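Local coordinates for protein carbonic anhydrase (Porphyridium purpureum, PDB 1DDZ) that probably catalyses the reversible hydration of carbon dioxide to hydrogencarbonate and a proton, as a zinc-dependent beta-class carbonic anhydrase, at residues 22-27 / 434-439; 183-188 / 269-274; 443-448 / 461-466. All blocks are in the same frame, centred on the assembly; numbering follows the deposited sequence.

Contact 1 (22-27 / 434-439); sequences AKLVAQ and IEINVL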
ATOM      1  N   ALA A  22     -19.449  -7.626 -24.129  1.00 17.17           N
ATOM      2  CA  ALA A  22     -20.080  -8.282 -25.280  1.00 18.84           C
ATOM      3  C   ALA A  22     -19.410  -7.810 -26.572  1.00 19.37           C
ATOM      4  O   ALA A  22     -19.054  -8.597 -27.449  1.00 19.99           O
ATOM      5  CB  ALA A  22     -21.555  -7.959 -25.312  1.00 17.71           C
ATOM      6  N   LYS A  23     -19.173  -6.511 -26.656  1.00 21.31           N
ATOM      7  CA  LYS A  23     -18.528  -5.946 -27.830  1.00 22.12           C
ATOM      8  C   LYS A  23     -17.118  -6.523 -28.011  1.00 21.50           C
ATOM      9  O   LYS A  23     -16.710  -6.855 -29.124  1.00 22.53           O
ATOM     10  CB  LYS A  23     -18.511  -4.414 -27.732  1.00 25.00           C
ATOM     11  CG  LYS A  23     -17.734  -3.721 -28.833  1.00 31.97           C
ATOM     12  CD  LYS A  23     -17.817  -2.198 -28.723  1.00 43.78           C
ATOM     13  CE  LYS A  23     -16.650  -1.532 -29.460  1.00 48.43           C
ATOM     14  NZ  LYS A  23     -15.343  -1.878 -28.808  1.00 55.02           N
ATOM     15  N   LEU A  24     -16.394  -6.705 -26.915  1.00 20.54           N
ATOM     16  CA  LEU A  24     -15.033  -7.243 -26.996  1.00 20.44           C
ATOM     17  C   LEU A  24     -15.023  -8.717 -27.408  1.00 20.18           C
ATOM     18  O   LEU A  24     -14.316  -9.124 -28.323  1.00 16.28           O
ATOM     19  CB  LEU A  24     -14.318  -7.067 -25.647  1.00 21.27           C
ATOM     20  CG  LEU A  24     -13.070  -7.900 -25.340  1.00 22.97           C
ATOM     21  CD1 LEU A  24     -11.996  -7.689 -26.417  1.00 25.58           C
ATOM     22  CD2 LEU A  24     -12.543  -7.507 -23.967  1.00 26.81           C
ATOM     23  N   VAL A  25     -15.828  -9.498 -26.699  1.00 19.77           N
ATOM     24  CA  VAL A  25     -15.970 -10.929 -26.887  1.00 20.09           C
ATOM     25  C   VAL A  25     -16.468 -11.353 -28.284  1.00 20.97           C
ATOM     26  O   VAL A  25     -16.257 -12.487 -28.708  1.00 20.33           O
ATOM     27  CB  VAL A  25     -16.842 -11.466 -25.745  1.00 17.30           C
ATOM     28  CG1 VAL A  25     -17.503 -12.741 -26.109  1.00 27.48           C
ATOM     29  CG2 VAL A  25     -15.983 -11.637 -24.517  1.00 18.87           C
ATOM     30  N   ALA A  26     -17.069 -10.420 -29.013  1.00 20.03           N
ATOM     31  CA  ALA A  26     -17.548 -10.698 -30.359  1.00 22.98           C
ATOM     32  C   ALA A  26     -16.407 -10.645 -31.396  1.00 25.98           C
ATOM     33  O   ALA A  26     -16.618 -10.986 -32.556  1.00 27.05           O
ATOM     34  CB  ALA A  26     -18.641  -9.712 -30.733  1.00 20.33           C
ATOM     35  N   GLN A  27     -15.234 -10.157 -30.992  1.00 24.72           N
ATOM     36  CA  GLN A  27     -14.065 -10.061 -31.867  1.00 23.99           C
ATOM     37  C   GLN A  27     -13.076 -11.095 -31.348  1.00 23.58           C
ATOM     38  O   GLN A  27     -12.958 -11.304 -30.143  1.00 24.59           O
ATOM     39  CB  GLN A  27     -13.459  -8.651 -31.796  1.00 26.78           C
ATOM     40  CG  GLN A  27     -14.442  -7.553 -32.181  1.00 27.53           C
ATOM     41  CD  GLN A  27     -13.861  -6.153 -32.041  1.00 29.49           C
ATOM     42  OE1 GLN A  27     -13.321  -5.582 -33.003  1.00 30.13           O
ATOM     43  NE2 GLN A  27     -13.960  -5.597 -30.845  1.00 24.80           N
ATOM     44  N   ILE A 434      -5.475 -10.722 -21.494  1.00 11.00           N
ATOM     45  CA  ILE A 434      -4.852  -9.404 -21.514  1.00 11.57           C
ATOM     46  C   ILE A 434      -5.892  -8.349 -21.886  1.00 11.39           C
ATOM     47  O   ILE A 434      -5.910  -7.255 -21.337  1.00 14.10           O
ATOM     48  CB  ILE A 434      -3.653  -9.415 -22.531  1.00  7.26           C
ATOM     49  CG1 ILE A 434      -2.482 -10.195 -21.946  1.00  7.00           C
ATOM     50  CG2 ILE A 434      -3.232  -8.023 -22.943  1.00  7.00           C
ATOM     51  CD1 ILE A 434      -1.305 -10.205 -22.861  1.00  7.00           C
ATOM     52  N   GLU A 435      -6.788  -8.699 -22.805  1.00 11.28           N
ATOM     53  CA  GLU A 435      -7.830  -7.787 -23.258  1.00  9.60           C
ATOM     54  C   GLU A 435      -8.870  -7.549 -22.173  1.00  8.52           C
ATOM     55  O   GLU A 435      -9.317  -6.417 -21.947  1.00  9.66           O
ATOM     56  CB  GLU A 435      -8.524  -8.360 -24.500  1.00 11.44           C
ATOM     57  CG  GLU A 435      -7.661  -8.388 -25.736  1.00  9.44           C
ATOM     58  CD  GLU A 435      -8.273  -9.207 -26.879  1.00  7.79           C
ATOM     59  OE1 GLU A 435      -9.017 -10.154 -26.597  1.00  9.81           O
ATOM     60  OE2 GLU A 435      -8.014  -8.887 -28.056  1.00  9.05           O
ATOM     61  N   ILE A 436      -9.322  -8.634 -21.575  1.00  7.00           N
ATOM     62  CA  ILE A 436     -10.312  -8.569 -20.517  1.00  9.98           C
ATOM     63  C   ILE A 436      -9.712  -7.865 -19.280  1.00 12.22           C
ATOM     64  O   ILE A 436     -10.425  -7.166 -18.542  1.00 12.55           O
ATOM     65  CB  ILE A 436     -10.803  -9.972 -20.188  1.00  8.70           C
ATOM     66  CG1 ILE A 436     -11.496 -10.561 -21.425  1.00 12.50           C
ATOM     67  CG2 ILE A 436     -11.736  -9.950 -19.003  1.00 10.86           C
ATOM     68  CD1 ILE A 436     -11.911 -12.040 -21.235  1.00 10.66           C
ATOM     69  N   ASN A 437      -8.401  -8.017 -19.077  1.00 11.05           N
ATOM     70  CA  ASN A 437      -7.728  -7.351 -17.960  1.00 12.72           C
ATOM     71  C   ASN A 437      -7.821  -5.833 -18.143  1.00 12.64           C
ATOM     72  O   ASN A 437      -8.183  -5.117 -17.219  1.00 18.07           O
ATOM     73  CB  ASN A 437      -6.279  -7.805 -17.839  1.00 12.63           C
ATOM     74  CG  ASN A 437      -5.543  -7.116 -16.698  1.00 13.95           C
ATOM     75  OD1 ASN A 437      -4.596  -6.383 -16.933  1.00 13.07           O
ATOM     76  ND2 ASN A 437      -5.985  -7.342 -15.470  1.00 10.60           N
ATOM     77  N   VAL A 438      -7.604  -5.358 -19.365  1.00 17.59           N
ATOM     78  CA  VAL A 438      -7.712  -3.923 -19.689  1.00 13.19           C
ATOM     79  C   VAL A 438      -9.143  -3.434 -19.414  1.00 14.97           C
ATOM     80  O   VAL A 438      -9.346  -2.359 -18.837  1.00 13.47           O
ATOM     81  CB  VAL A 438      -7.369  -3.651 -21.199  1.00  9.05           C
ATOM     82  CG1 VAL A 438      -7.688  -2.233 -21.586  1.00  7.00           C
ATOM     83  CG2 VAL A 438      -5.920  -3.911 -21.462  1.00 12.68           C
ATOM     84  N   LEU A 439     -10.131  -4.224 -19.839  1.00 17.53           N
ATOM     85  CA  LEU A 439     -11.552  -3.902 -19.658  1.00 14.24           C
ATOM     86  C   LEU A 439     -11.888  -3.810 -18.151  1.00 10.32           C
ATOM     87  O   LEU A 439     -12.499  -2.854 -17.676  1.00  7.00           O
ATOM     88  CB  LEU A 439     -12.375  -4.996 -20.346  1.00 16.85           C
ATOM     89  CG  LEU A 439     -13.811  -4.756 -20.794  1.00 18.59           C
ATOM     90  CD1 LEU A 439     -14.753  -5.042 -19.677  1.00 25.69           C
ATOM     91  CD2 LEU A 439     -13.967  -3.353 -21.311  1.00 15.52           C
TER
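Leu24 lays its forked end over the flank of Glu435, and the two side chains run at a slant to one another. One methyl, Leu24 CD1, meets the side chain at both its root and its head: it is 4.0 Å from Glu435 CB and 3.9 Å from Glu435 OE1. The other, Leu24 CD2, drops towards the helix backbone, 4.0 Å from Glu435 O, and touches the next residue at Ile436 CG1, 4.1 Å away. A looser contact of 4.4 Å joins Leu24 CD2 to Leu439 CG, one turn on from Glu435. Leu24 can span these three neighbours because its CG lies anti to the backbone N (chi1 162°), which carries the fork across the gap from helix 12-25.

The arrangement illustrates how a helix at the start of the chain can pack on a helix more than 400 residues later. Here helix 12-25 lies on helix 426-447, which flanks a mixed beta sheet, and Leu24 also reaches Met478 on strand 476-481 of that sheet.

The apolar stem of Glu435 serves the packing while its carboxylate is engaged elsewhere. Extended beyond CG, the chain delivers OE1 to a salt bridge with Arg432 and OE2 to hydrogen bonds with Tyr385 and the backbone N of Gly30, partners that together fix the rotation of this buried head group, while Arg432 would be expected to stabilise its negative charge. Arg432 also donates to the backbone O of Gln27, joining the backbone there to the same polar cluster. The zinc ion bound by Cys328, Asp330, His384 and Cys387 lies about 13 Å from the Glu435 side chain.

Contact 2 (183-188 / 269-274); sequences NVLEQV and STMEKL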
ATOM      1  N   ASN A 183      15.514  13.800  -2.557  1.00  7.28           N
ATOM      2  CA  ASN A 183      14.434  12.826  -2.727  1.00  8.91           C
ATOM      3  C   ASN A 183      14.990  11.606  -3.501  1.00  7.00           C
ATOM      4  O   ASN A 183      14.884  10.472  -3.047  1.00 12.10           O
ATOM      5  CB  ASN A 183      13.239  13.448  -3.467  1.00  7.81           C
ATOM      6  CG  ASN A 183      12.043  12.484  -3.575  1.00  9.09           C
ATOM      7  OD1 ASN A 183      11.633  11.885  -2.585  1.00 13.63           O
ATOM      8  ND2 ASN A 183      11.516  12.314  -4.779  1.00  7.00           N
ATOM      9  N   VAL A 184      15.655  11.845  -4.623  1.00  7.00           N
ATOM     10  CA  VAL A 184      16.234  10.751  -5.403  1.00  8.43           C
ATOM     11  C   VAL A 184      17.168   9.921  -4.522  1.00 10.21           C
ATOM     12  O   VAL A 184      17.043   8.695  -4.479  1.00  9.16           O
ATOM     13  CB  VAL A 184      17.026  11.265  -6.643  1.00  8.02           C
ATOM     14  CG1 VAL A 184      17.747  10.120  -7.322  1.00  9.31           C
ATOM     15  CG2 VAL A 184      16.112  11.919  -7.623  1.00  7.00           C
ATOM     16  N   LEU A 185      18.051  10.584  -3.767  1.00 11.85           N
ATOM     17  CA  LEU A 185      19.005   9.872  -2.896  1.00 11.11           C
ATOM     18  C   LEU A 185      18.310   9.015  -1.856  1.00 11.12           C
ATOM     19  O   LEU A 185      18.752   7.913  -1.536  1.00 11.31           O
ATOM     20  CB  LEU A 185      19.942  10.840  -2.169  1.00 15.27           C
ATOM     21  CG  LEU A 185      21.441  10.781  -2.470  1.00 17.28           C
ATOM     22  CD1 LEU A 185      22.188  11.553  -1.395  1.00 16.27           C
ATOM     23  CD2 LEU A 185      21.929   9.348  -2.517  1.00 18.18           C
ATOM     24  N   GLU A 186      17.238   9.544  -1.297  1.00  7.50           N
ATOM     25  CA  GLU A 186      16.468   8.794  -0.308  1.00 11.84           C
ATOM     26  C   GLU A 186      15.789   7.560  -0.966  1.00 11.03           C
ATOM     27  O   GLU A 186      15.770   6.470  -0.410  1.00 13.81           O
ATOM     28  CB  GLU A 186      15.440   9.738   0.322  1.00 12.72           C
ATOM     29  CG  GLU A 186      15.281   9.578   1.831  1.00 28.86           C
ATOM     30  CD  GLU A 186      16.612   9.655   2.606  1.00 34.80           C
ATOM     31  OE1 GLU A 186      17.026   8.581   3.100  1.00 34.78           O
ATOM     32  OE2 GLU A 186      17.217  10.764   2.734  1.00 35.94           O
ATOM     33  N   GLN A 187      15.265   7.719  -2.175  1.00 11.24           N
ATOM     34  CA  GLN A 187      14.640   6.595  -2.866  1.00 11.13           C
ATOM     35  C   GLN A 187      15.707   5.524  -3.194  1.00  7.98           C
ATOM     36  O   GLN A 187      15.467   4.337  -3.018  1.00 13.52           O
ATOM     37  CB  GLN A 187      13.876   7.064  -4.119  1.00  9.60           C
ATOM     38  CG  GLN A 187      12.817   8.170  -3.876  1.00  7.00           C
ATOM     39  CD  GLN A 187      12.032   8.002  -2.579  1.00  7.00           C
ATOM     40  OE1 GLN A 187      11.501   6.940  -2.297  1.00  7.00           O
ATOM     41  NE2 GLN A 187      11.996   9.050  -1.763  1.00 13.45           N
ATOM     42  N   VAL A 188      16.900   5.939  -3.605  1.00  8.27           N
ATOM     43  CA  VAL A 188      17.983   4.995  -3.880  1.00  7.00           C
ATOM     44  C   VAL A 188      18.247   4.201  -2.612  1.00 10.83           C
ATOM     45  O   VAL A 188      18.401   2.977  -2.642  1.00  9.75           O
ATOM     46  CB  VAL A 188      19.258   5.723  -4.320  1.00  7.68           C
ATOM     47  CG1 VAL A 188      20.474   4.784  -4.261  1.00  7.00           C
ATOM     48  CG2 VAL A 188      19.073   6.228  -5.733  1.00  7.00           C
ATOM     49  N   SER A 269      26.339   3.749   6.053  1.00 15.01           N
ATOM     50  CA  SER A 269      27.591   4.416   5.755  1.00 16.45           C
ATOM     51  C   SER A 269      27.685   4.834   4.297  1.00 17.02           C
ATOM     52  O   SER A 269      28.052   5.976   3.994  1.00 13.17           O
ATOM     53  CB  SER A 269      28.735   3.504   6.138  1.00 18.28           C
ATOM     54  OG  SER A 269      28.644   3.292   7.525  1.00 21.57           O
ATOM     55  N   THR A 270      27.317   3.926   3.397  1.00 17.00           N
ATOM     56  CA  THR A 270      27.330   4.197   1.963  1.00 14.60           C
ATOM     57  C   THR A 270      26.496   5.432   1.620  1.00 10.69           C
ATOM     58  O   THR A 270      26.941   6.322   0.866  1.00 13.74           O
ATOM     59  CB  THR A 270      26.774   2.987   1.185  1.00 17.33           C
ATOM     60  OG1 THR A 270      27.652   1.872   1.348  1.00 20.36           O
ATOM     61  CG2 THR A 270      26.677   3.304  -0.287  1.00 20.34           C
ATOM     62  N   MET A 271      25.298   5.500   2.191  1.00  9.82           N
ATOM     63  CA  MET A 271      24.406   6.636   1.936  1.00 11.14           C
ATOM     64  C   MET A 271      24.931   7.940   2.509  1.00 12.31           C
ATOM     65  O   MET A 271      24.806   8.983   1.880  1.00 14.00           O
ATOM     66  CB  MET A 271      22.995   6.365   2.454  1.00 16.76           C
ATOM     67  CG  MET A 271      22.280   5.201   1.735  1.00 17.27           C
ATOM     68  SD  MET A 271      22.301   5.318  -0.064  1.00  9.64           S
ATOM     69  CE  MET A 271      21.532   6.936  -0.318  1.00 11.10           C
ATOM     70  N   GLU A 272      25.574   7.858   3.670  1.00 14.22           N
ATOM     71  CA  GLU A 272      26.178   9.009   4.349  1.00 15.17           C
ATOM     72  C   GLU A 272      27.208   9.606   3.395  1.00 11.60           C
ATOM     73  O   GLU A 272      27.215  10.804   3.131  1.00 13.88           O
ATOM     74  CB  GLU A 272      26.842   8.488   5.622  1.00 23.47           C
ATOM     75  CG  GLU A 272      27.442   9.506   6.563  1.00 36.70           C
ATOM     76  CD  GLU A 272      27.897   8.860   7.872  1.00 43.15           C
ATOM     77  OE1 GLU A 272      27.181   9.031   8.885  1.00 48.46           O
ATOM     78  OE2 GLU A 272      28.944   8.164   7.882  1.00 46.95           O
ATOM     79  N   LYS A 273      28.021   8.742   2.796  1.00 15.80           N
ATOM     80  CA  LYS A 273      29.024   9.177   1.818  1.00 18.19           C
ATOM     81  C   LYS A 273      28.398   9.848   0.595  1.00 15.03           C
ATOM     82  O   LYS A 273      28.863  10.900   0.181  1.00 17.12           O
ATOM     83  CB  LYS A 273      29.856   7.999   1.328  1.00 25.00           C
ATOM     84  CG  LYS A 273      31.068   8.427   0.520  1.00 31.87           C
ATOM     85  CD  LYS A 273      31.777   7.233  -0.095  1.00 40.10           C
ATOM     86  CE  LYS A 273      33.271   7.515  -0.276  1.00 47.01           C
ATOM     87  NZ  LYS A 273      33.601   8.846  -0.895  1.00 48.15           N
ATOM     88  N   LEU A 274      27.366   9.228   0.014  1.00 12.44           N
ATOM     89  CA  LEU A 274      26.685   9.778  -1.170  1.00 10.19           C
ATOM     90  C   LEU A 274      26.022  11.099  -0.852  1.00  7.08           C
ATOM     91  O   LEU A 274      26.110  12.068  -1.596  1.00  8.73           O
ATOM     92  CB  LEU A 274      25.656   8.779  -1.701  1.00 10.21           C
ATOM     93  CG  LEU A 274      26.231   7.467  -2.217  1.00  8.37           C
ATOM     94  CD1 LEU A 274      25.099   6.635  -2.800  1.00 12.26           C
ATOM     95  CD2 LEU A 274      27.263   7.765  -3.277  1.00  7.00           C
TER
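Met271 sends its thioether towards Leu185 along a folded path. From CB, the chain sets out with CG anti to the carbonyl carbon and then bends at both chi2 (-51°) and chi3 (-57°), which curls the terminal methyl in towards helix 172-193. CB, CG and SD serve mainly as the arm; the meeting is made by CE. That methyl lies 3.2 Å from Leu185 O and 3.3 Å from Leu185 CD2; the second spacing is unusually short for two carbons and may partly reflect the model at 2.2 Å resolution. The two side chains pass in opposite directions, each reaching towards the other's helix.

Leu185 divides its fork between two neighbours. While CD2 takes the Met271 methyl, it also rests on the side chain of Leu274, 3.9 Å from Leu274 CB and 4.2 Å from Leu274 CD1. The second branch, Leu185 CD1, lies against the backbone, 3.9 Å from Leu274 C.

As an example of helix-to-helix packing, the contact sets helix 266-279 against helix 172-193. Strand 222-227 lies beside both: its Val227 touches Val188 and Thr270, and its Leu224 touches Val184. On another face of helix 172-193, Glu186 forms a salt bridge with Arg160 of the second subunit.

Chemically, the side chains that meet here are apolar and buried, their methyls packing on each other and on backbone carbonyls. The cohesion of the junction would therefore probably come from dispersion and the exclusion of water.

Contact 3 (443-448 / 461-466); sequences HNVCAT and LEVQGV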
ATOM      1  N   HIS A 443     -12.895  -0.527 -15.880  1.00 13.98           N
ATOM      2  CA  HIS A 443     -14.037  -0.559 -14.991  1.00 14.68           C
ATOM      3  C   HIS A 443     -13.613   0.043 -13.661  1.00 12.08           C
ATOM      4  O   HIS A 443     -14.252   0.978 -13.195  1.00 12.86           O
ATOM      5  CB  HIS A 443     -14.537  -1.992 -14.798  1.00 12.29           C
ATOM      6  CG  HIS A 443     -15.927  -2.080 -14.236  1.00 17.16           C
ATOM      7  ND1 HIS A 443     -16.718  -3.204 -14.368  1.00 19.51           N
ATOM      8  CD2 HIS A 443     -16.660  -1.193 -13.522  1.00 17.84           C
ATOM      9  CE1 HIS A 443     -17.870  -3.011 -13.757  1.00 19.61           C
ATOM     10  NE2 HIS A 443     -17.862  -1.799 -13.233  1.00 19.27           N
ATOM     11  N   ASN A 444     -12.503  -0.451 -13.114  1.00  9.28           N
ATOM     12  CA  ASN A 444     -11.950   0.030 -11.850  1.00 10.40           C
ATOM     13  C   ASN A 444     -11.691   1.538 -11.846  1.00  8.40           C
ATOM     14  O   ASN A 444     -12.048   2.209 -10.889  1.00 12.72           O
ATOM     15  CB  ASN A 444     -10.662  -0.711 -11.494  1.00  7.90           C
ATOM     16  CG  ASN A 444     -10.894  -2.152 -11.132  1.00 11.63           C
ATOM     17  OD1 ASN A 444     -12.028  -2.613 -11.100  1.00 16.38           O
ATOM     18  ND2 ASN A 444      -9.815  -2.874 -10.826  1.00 12.66           N
ATOM     19  N   VAL A 445     -11.113   2.112 -12.901  1.00 11.11           N
ATOM     20  CA  VAL A 445     -10.903   3.560 -12.849  1.00 13.81           C
ATOM     21  C   VAL A 445     -12.228   4.303 -12.905  1.00 14.53           C
ATOM     22  O   VAL A 445     -12.374   5.334 -12.274  1.00 17.98           O
ATOM     23  CB  VAL A 445      -9.810   4.138 -13.857  1.00 11.27           C
ATOM     24  CG1 VAL A 445      -9.052   3.056 -14.552  1.00 12.58           C
ATOM     25  CG2 VAL A 445     -10.359   5.153 -14.810  1.00  7.60           C
ATOM     26  N   CYS A 446     -13.207   3.745 -13.610  1.00 13.95           N
ATOM     27  CA  CYS A 446     -14.529   4.359 -13.722  1.00 12.55           C
ATOM     28  C   CYS A 446     -15.249   4.344 -12.376  1.00 15.93           C
ATOM     29  O   CYS A 446     -16.003   5.268 -12.041  1.00 11.27           O
ATOM     30  CB  CYS A 446     -15.379   3.613 -14.751  1.00 11.29           C
ATOM     31  SG  CYS A 446     -14.870   3.897 -16.467  1.00 17.59           S
ATOM     32  N   ALA A 447     -15.004   3.284 -11.613  1.00 13.88           N
ATOM     33  CA  ALA A 447     -15.606   3.109 -10.313  1.00 12.20           C
ATOM     34  C   ALA A 447     -14.898   3.867  -9.166  1.00 12.46           C
ATOM     35  O   ALA A 447     -15.429   3.914  -8.069  1.00 15.16           O
ATOM     36  CB  ALA A 447     -15.722   1.614  -9.999  1.00  7.32           C
ATOM     37  N   THR A 448     -13.752   4.492  -9.414  1.00 11.48           N
ATOM     38  CA  THR A 448     -13.076   5.226  -8.344  1.00 11.11           C
ATOM     39  C   THR A 448     -13.855   6.474  -7.928  1.00 14.36           C
ATOM     40  O   THR A 448     -14.462   7.142  -8.764  1.00 16.56           O
ATOM     41  CB  THR A 448     -11.673   5.711  -8.748  1.00  7.00           C
ATOM     42  OG1 THR A 448     -11.785   6.640  -9.828  1.00  7.00           O
ATOM     43  CG2 THR A 448     -10.775   4.553  -9.141  1.00  9.79           C
ATOM     44  N   LEU A 461     -14.455  13.889 -18.946  1.00 19.94           N
ATOM     45  CA  LEU A 461     -13.460  12.890 -18.646  1.00 17.30           C
ATOM     46  C   LEU A 461     -13.838  11.577 -19.303  1.00 19.13           C
ATOM     47  O   LEU A 461     -14.757  10.897 -18.875  1.00 20.61           O
ATOM     48  CB  LEU A 461     -13.340  12.698 -17.133  1.00 17.64           C
ATOM     49  CG  LEU A 461     -12.319  11.644 -16.695  1.00 14.23           C
ATOM     50  CD1 LEU A 461     -10.903  12.086 -17.044  1.00 15.56           C
ATOM     51  CD2 LEU A 461     -12.436  11.475 -15.218  1.00 12.95           C
ATOM     52  N   GLU A 462     -13.083  11.204 -20.322  1.00 20.92           N
ATOM     53  CA  GLU A 462     -13.303   9.962 -21.050  1.00 20.16           C
ATOM     54  C   GLU A 462     -12.326   8.880 -20.601  1.00 16.25           C
ATOM     55  O   GLU A 462     -11.134   9.126 -20.470  1.00 16.70           O
ATOM     56  CB  GLU A 462     -13.124  10.246 -22.537  1.00 24.19           C
ATOM     57  CG  GLU A 462     -13.085   9.040 -23.436  1.00 30.32           C
ATOM     58  CD  GLU A 462     -12.907   9.418 -24.892  1.00 33.42           C
ATOM     59  OE1 GLU A 462     -11.744   9.543 -25.335  1.00 35.20           O
ATOM     60  OE2 GLU A 462     -13.930   9.600 -25.591  1.00 37.97           O
ATOM     61  N   VAL A 463     -12.837   7.707 -20.275  1.00 18.20           N
ATOM     62  CA  VAL A 463     -11.970   6.597 -19.875  1.00 16.19           C
ATOM     63  C   VAL A 463     -11.918   5.649 -21.069  1.00 16.22           C
ATOM     64  O   VAL A 463     -12.928   5.057 -21.444  1.00 19.87           O
ATOM     65  CB  VAL A 463     -12.511   5.850 -18.644  1.00 17.44           C
ATOM     66  CG1 VAL A 463     -11.569   4.709 -18.276  1.00 10.28           C
ATOM     67  CG2 VAL A 463     -12.687   6.818 -17.460  1.00 13.16           C
ATOM     68  N   GLN A 464     -10.747   5.533 -21.674  1.00 15.47           N
ATOM     69  CA  GLN A 464     -10.522   4.695 -22.852  1.00 12.26           C
ATOM     70  C   GLN A 464      -9.678   3.450 -22.546  1.00 16.12           C
ATOM     71  O   GLN A 464      -8.722   3.495 -21.759  1.00 17.55           O
ATOM     72  CB  GLN A 464      -9.847   5.558 -23.930  1.00 12.48           C
ATOM     73  CG  GLN A 464      -9.293   4.830 -25.135  1.00 17.49           C
ATOM     74  CD  GLN A 464     -10.359   4.429 -26.148  1.00 18.22           C
ATOM     75  OE1 GLN A 464     -10.668   3.243 -26.314  1.00 15.16           O
ATOM     76  NE2 GLN A 464     -10.896   5.403 -26.842  1.00 11.48           N
ATOM     77  N   GLY A 465     -10.068   2.332 -23.144  1.00 13.94           N
ATOM     78  CA  GLY A 465      -9.367   1.065 -22.983  1.00 14.57           C
ATOM     79  C   GLY A 465      -8.714   0.794 -24.332  1.00 16.47           C
ATOM     80  O   GLY A 465      -9.351   0.970 -25.384  1.00 17.65           O
ATOM     81  N   VAL A 466      -7.481   0.306 -24.321  1.00 14.95           N
ATOM     82  CA  VAL A 466      -6.734   0.125 -25.561  1.00 12.36           C
ATOM     83  C   VAL A 466      -5.754  -1.049 -25.404  1.00 14.37           C
ATOM     84  O   VAL A 466      -5.434  -1.427 -24.280  1.00 11.07           O
ATOM     85  CB  VAL A 466      -6.007   1.510 -25.854  1.00 14.83           C
ATOM     86  CG1 VAL A 466      -4.516   1.440 -25.666  1.00 12.54           C
ATOM     87  CG2 VAL A 466      -6.410   2.092 -27.185  1.00 13.07           C
TER
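Val445 and Cys446, consecutive residues near the end of helix 426-447, close on the single side chain of Val463 from the neighbouring strand. Two kinds of interaction make up the site: apolar packing across it and hydrogen bonding that finishes the helix.

In the packing, Val445 CG2 meets both Val463 methyls, at 3.7 Å from Val463 CG1 and 3.9 Å from Val463 CG2; the two side chains lie alongside, pointing opposite ways. Cys446 brings its sulfur alongside the branch point: SG is 3.8 Å from Val463 CB and as near to Val463 CG2. The sulfur gets there with SG anti to the carbonyl carbon (chi1 -73°), beside the backbone N. Around this trio, Val445 also touches Val379 and Val381 of strand 378-384, and Cys446 reaches Leu13 and Phe17 of helix 12-25.

The hydrogen bonds belong to the helix end. Val445 O receives two donors from one residue, Thr448 OG1 at 2.8 Å and Thr448 N at 3.3 Å. Both come from the same face of its carbonyl plane, with the hydroxyl tilted 21° from that plane. Thr448 OG1 also caps the backbone N of Val451, making Thr448 the N-cap of helix 449-456. One hydroxyl therefore links the finish of one helix to the start of the next. At this turn, Ala447 O accepts a hydrogen bond from Arg407 of the second subunit.

The site is a worked case of a helix layered on a beta sheet, within the alpha-beta-alpha architecture of the enzyme. Its chemistry implies a division of labour: methyls and sulfur seat the helix on strand 462-468 by apolar contact, while the polar backbone of the turn finds partners of its own.

In the fold
From the N terminus, helix 12-25 leads into contact 1, whose partner at 434-439 comes 407 residues later. This long closure ties the start of the chain to helix 426-447. Contact 2 falls wholly within that span, closing a shorter loop as helix 266-279 returns to helix 172-193, beside strands 124-130 and 222-227. Contact 3 follows in series after contact 1, a local closure between the end of helix 426-447 and strand 462-468. Contacts 1 and 3 share that helix and touch through Val438, with centres about 14 Å apart. Contact 2 lies on the opposite side of the chain's centre from the other two, its centre about 45 Å from that of contact 1.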